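Local coordinates for protein putative secreted glycosylhydrolase (Parabacteroides distasonis ATCC 8503, PDB 3IMM) that probably acts as a secreted glycoside hydrolase of the 3-keto-disaccharide hydrolase family, with a concanavalin-like beta-sandwich fold that carries a sodium ion, at residues I82-D87 with E99-I104; D113-K118 with V136-K141. One frame throughout, in Å; residues are numbered along the deposited sequence.

The two contacts follow one another along the chain, interaction 1 closing before interaction 2 opens, and their centres lie about 9 Å apart on the same side of the molecule's centre. Both draw on the long connection between strands 80-85 and 122-130. In interaction 1 its residues 99-104 fold back on strand 80-85, an outermost strand of the five-stranded sheet; in interaction 2 its residues 113-118 meet the hairpin joining strands 133-138 and 141-147 of the six-stranded sheet. Asp87 joins the two, its OD2 probably hydrogen-bonded to Lys114 N and its CB packed on Val116. One irregular connection thus ties together both sheets of the concanavalin-like sandwich.

Interaction 1 of 2, residues I82-D87 with E99-I104; sequences IQIADD and EKCGAI. With NA (sodium ion), chain D.
Gln83 lies against the backbone of Glu99 and Lys100, its CG 3.2 Å from Lys100 O. CG stands anti to the backbone N (chi1 -177°) and the chain then bends at chi2, which brings the amide beside Glu99. NE2 donates to Glu99 O at 3.0 Å, approaching from above the carbonyl plane, while OE1 binds the sodium ion at 2.4 Å. Asn62, Ser63 and Glu81 supply the other protein ligands. The backbone of Gln83 is held as well: its N donates to Ala103 O, and its O accepts from Gly102 N at 2.8 Å. Residues 100-103 form a type II beta turn, with Gly102 at positive phi. Beyond it the loop meets the edge of strand 80-85 in a single beta bridge, between Ile82 and Ile104. There the two isoleucines lie side by side, CG1 of Ile82 against CD1 of Ile104.

Farther along, Asp87 reaches Cys101 N with OD1, 2.9 Å away, through the syn lone pair; OD2 adds a weak second bond. Ala85 N donates to Cys101 SG, a weak but nearly straight bond of 3.6 Å (170°), and Cys101 CB sits 3.3 Å from Ala85 O. A water donates to Asp87 O and accepts a weak bond from Lys100 NZ, whose stronger partner is Asn94 O.

With one end of its amide on the metal and the other on a loop carbonyl, Gln83 cannot turn its amide over without losing both partners, and the sodium would probably polarise the amide and strengthen NE2 as a donor.

Interaction 2 of 2, residues D113-K118 with V136-K141; sequences DKVVKK and VILNGK
Asn139 reaches from the type I' turn of a beta hairpin, Leu138 to Lys141, to the loop 113-118 beside it in the concanavalin-like sandwich. Its CB lies 4.2 Å from Val115 CG1. CG, set beside the backbone N and anti to the carbonyl carbon (chi1 -63°), carries the amide to Val115 O, 3.9 Å from CG. At the tip ND2 donates to Val115 O at 2.9 Å (157°). The acceptor lies in the amide plane, whereas the donor stands above the plane of the carbonyl. ND2 also bonds Asn123 OD1, and OD1 takes the backbone N of His124, so strand 122-130 fixes which way round the amide sits. Lys117 CG passes Asn139 ND2 at 4.1 Å.

Beside this polar link, Val115 points at the hairpin. Its CG1, anti to the backbone N, touches Leu138 CG and the aliphatic CG of Lys141. Toward the buried side, where Val116 and Leu138 lie, Leu138 CD2 meets Val116, and both residues also pack on Phe55 of strand 49-57. Val115 CG1 also lies 3.4 Å from Leu138 O, the carbonyl that accepts Lys141 N within the turn.

Interaction 1 of 2, residues I82-D87 with E99-I104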
# COMPACT_ATOMS: atom_id res chain seq x y z
N ILE A 82 0.29 -1.72 -2.66
CA ILE A 82 1.61 -1.97 -2.12
C ILE A 82 1.41 -2.68 -0.79
O ILE A 82 0.85 -2.12 0.14
CB ILE A 82 2.43 -0.69 -1.91
CG1 ILE A 82 2.68 0.05 -3.24
CG2 ILE A 82 3.82 -1.12 -1.32
CD1 ILE A 82 1.49 0.80 -3.85
N GLN A 83 1.82 -3.94 -0.76
CA GLN A 83 1.67 -4.77 0.42
C GLN A 83 2.47 -4.26 1.63
O GLN A 83 3.65 -3.92 1.51
CB GLN A 83 2.18 -6.17 0.09
CG GLN A 83 2.04 -7.21 1.18
CD GLN A 83 0.64 -7.70 1.38
OE1 GLN A 83 -0.32 -7.08 0.93
NE2 GLN A 83 0.51 -8.83 2.05
N ILE A 84 1.83 -4.30 2.79
CA ILE A 84 2.52 -4.11 4.07
C ILE A 84 2.24 -5.34 4.87
O ILE A 84 1.09 -5.72 5.04
CB ILE A 84 2.02 -2.87 4.86
CG1 ILE A 84 2.39 -1.60 4.16
CG2 ILE A 84 2.67 -2.85 6.24
CD1 ILE A 84 1.79 -0.37 4.79
N ALA A 85 3.29 -5.99 5.35
CA ALA A 85 3.12 -7.25 6.02
C ALA A 85 4.24 -7.50 7.00
O ALA A 85 5.38 -7.08 6.79
CB ALA A 85 3.04 -8.43 4.99
N ASP A 86 3.90 -8.21 8.06
CA ASP A 86 4.90 -8.78 8.97
C ASP A 86 5.55 -10.02 8.38
O ASP A 86 5.11 -11.13 8.60
CB ASP A 86 4.25 -9.17 10.31
CG ASP A 86 5.22 -9.85 11.25
OD1 ASP A 86 6.45 -9.61 11.09
OD2 ASP A 86 4.78 -10.62 12.13
N ASP A 87 6.64 -9.82 7.65
CA ASP A 87 7.37 -10.93 7.04
C ASP A 87 7.96 -11.93 8.06
O ASP A 87 8.44 -12.98 7.69
CB ASP A 87 8.52 -10.37 6.17
CG ASP A 87 8.05 -9.71 4.91
OD1 ASP A 87 6.84 -9.65 4.68
OD2 ASP A 87 8.88 -9.23 4.11
N GLU A 99 3.11 -11.44 -1.38
CA GLU A 99 2.52 -11.22 -0.06
C GLU A 99 3.51 -10.61 0.92
O GLU A 99 3.13 -10.25 2.02
CB GLU A 99 1.99 -12.52 0.53
CG GLU A 99 0.96 -13.19 -0.34
CD GLU A 99 0.42 -14.46 0.27
OE1 GLU A 99 1.22 -15.28 0.81
OE2 GLU A 99 -0.81 -14.63 0.19
N LYS A 100 4.76 -10.42 0.51
CA LYS A 100 5.79 -9.87 1.37
C LYS A 100 5.73 -8.36 1.43
O LYS A 100 5.18 -7.70 0.55
CB LYS A 100 7.18 -10.27 0.85
CG LYS A 100 7.39 -11.76 0.71
CD LYS A 100 7.01 -12.51 1.97
CE LYS A 100 7.35 -14.00 1.82
NZ LYS A 100 6.69 -14.78 2.86
N CYS A 101 6.35 -7.80 2.47
CA CYS A 101 6.27 -6.36 2.70
C CYS A 101 6.99 -5.60 1.58
O CYS A 101 8.12 -5.94 1.25
CB CYS A 101 6.86 -6.01 4.06
SG CYS A 101 6.44 -4.38 4.59
N GLY A 102 6.29 -4.63 0.98
CA GLY A 102 6.80 -3.83 -0.13
C GLY A 102 6.56 -4.47 -1.48
O GLY A 102 6.91 -3.91 -2.49
N ALA A 103 5.93 -5.64 -1.52
CA ALA A 103 5.49 -6.19 -2.78
C ALA A 103 4.33 -5.39 -3.36
O ALA A 103 3.64 -4.66 -2.65
CB ALA A 103 5.09 -7.62 -2.62
N ILE A 104 4.10 -5.58 -4.65
CA ILE A 104 2.84 -5.17 -5.29
C ILE A 104 1.92 -6.37 -5.19
O ILE A 104 2.12 -7.43 -5.85
CB ILE A 104 3.02 -4.70 -6.76
CG1 ILE A 104 4.16 -3.71 -6.87
CG2 ILE A 104 1.70 -4.06 -7.32
CD1 ILE A 104 3.90 -2.45 -6.02
NA NA D . -2.40 -6.51 2.00
O HOH W 1 8.87 -14.09 5.37

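Interaction 2 of 2, residues D113-K118 with V136-K141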
# COMPACT_ATOMS: atom_id res chain seq x y z
N ASP A 113 13.11 -10.23 1.35
CA ASP A 113 12.11 -10.08 2.41
C ASP A 113 12.85 -9.91 3.73
O ASP A 113 14.09 -9.95 3.79
CB ASP A 113 11.05 -11.23 2.46
CG ASP A 113 11.61 -12.55 3.03
OD1 ASP A 113 12.85 -12.81 2.87
OD2 ASP A 113 10.81 -13.32 3.62
N LYS A 114 12.04 -9.71 4.76
CA LYS A 114 12.49 -9.36 6.09
C LYS A 114 13.41 -8.13 6.04
O LYS A 114 14.30 -7.96 6.86
CB LYS A 114 13.14 -10.58 6.73
CG LYS A 114 12.21 -11.76 6.88
CD LYS A 114 12.91 -12.88 7.68
CE LYS A 114 12.02 -14.10 7.81
NZ LYS A 114 12.44 -14.92 8.98
N VAL A 115 13.14 -7.24 5.09
CA VAL A 115 13.58 -5.84 5.20
C VAL A 115 12.70 -5.09 6.24
O VAL A 115 13.15 -4.16 6.89
CB VAL A 115 13.57 -5.17 3.84
CG1 VAL A 115 13.96 -3.69 3.94
CG2 VAL A 115 14.52 -5.98 2.88
N VAL A 116 11.45 -5.49 6.36
CA VAL A 116 10.56 -4.93 7.36
C VAL A 116 11.13 -5.33 8.71
O VAL A 116 11.70 -6.40 8.87
CB VAL A 116 9.10 -5.44 7.19
CG1 VAL A 116 9.00 -6.93 7.44
CG2 VAL A 116 8.14 -4.68 8.13
N LYS A 117 11.01 -4.43 9.67
CA LYS A 117 11.49 -4.71 11.02
C LYS A 117 10.48 -5.58 11.73
O LYS A 117 9.40 -5.88 11.19
CB LYS A 117 11.75 -3.39 11.75
CG LYS A 117 12.94 -2.69 11.14
CD LYS A 117 13.08 -1.32 11.65
CE LYS A 117 14.33 -0.64 11.09
NZ LYS A 117 14.31 0.82 11.49
N LYS A 118 10.84 -6.02 12.92
CA LYS A 118 9.97 -6.91 13.71
C LYS A 118 8.81 -6.13 14.31
O LYS A 118 8.91 -4.93 14.42
CB LYS A 118 10.80 -7.59 14.81
CG LYS A 118 11.73 -8.65 14.23
CD LYS A 118 12.30 -9.54 15.31
CE LYS A 118 13.26 -10.57 14.72
NZ LYS A 118 14.28 -10.97 15.75
N VAL A 136 9.19 0.89 -4.77
CA VAL A 136 9.00 0.86 -3.33
C VAL A 136 10.37 0.82 -2.66
O VAL A 136 11.20 -0.06 -2.92
CB VAL A 136 8.12 -0.30 -2.88
CG1 VAL A 136 7.91 -0.26 -1.39
CG2 VAL A 136 6.78 -0.30 -3.62
N ILE A 137 10.57 1.76 -1.75
CA ILE A 137 11.77 1.83 -0.99
C ILE A 137 11.34 1.59 0.44
O ILE A 137 10.54 2.36 0.97
CB ILE A 137 12.44 3.20 -1.16
CG1 ILE A 137 12.69 3.49 -2.65
CG2 ILE A 137 13.76 3.23 -0.34
CD1 ILE A 137 12.51 4.87 -3.05
N LEU A 138 11.86 0.55 1.08
CA LEU A 138 11.45 0.15 2.44
C LEU A 138 12.70 0.18 3.34
O LEU A 138 13.69 -0.44 3.03
CB LEU A 138 10.82 -1.24 2.40
CG LEU A 138 10.40 -1.90 3.72
CD1 LEU A 138 9.41 -0.99 4.46
CD2 LEU A 138 9.80 -3.27 3.48
N ASN A 139 12.67 0.97 4.42
CA ASN A 139 13.80 1.10 5.31
C ASN A 139 15.12 1.39 4.57
O ASN A 139 16.18 0.86 4.90
CB ASN A 139 13.88 -0.14 6.23
CG ASN A 139 12.66 -0.25 7.11
OD1 ASN A 139 12.08 0.79 7.50
ND2 ASN A 139 12.18 -1.47 7.34
N GLY A 140 15.02 2.25 3.56
CA GLY A 140 16.15 2.67 2.78
C GLY A 140 16.60 1.68 1.73
O GLY A 140 17.60 1.91 1.10
N LYS A 141 15.87 0.60 1.51
CA LYS A 141 16.22 -0.43 0.50
C LYS A 141 15.23 -0.41 -0.64
O LYS A 141 14.01 -0.50 -0.42
CB LYS A 141 16.19 -1.82 1.09
CG LYS A 141 17.06 -2.05 2.31
CD LYS A 141 18.51 -2.25 1.96
CE LYS A 141 19.39 -2.53 3.17
NZ LYS A 141 20.84 -2.11 3.00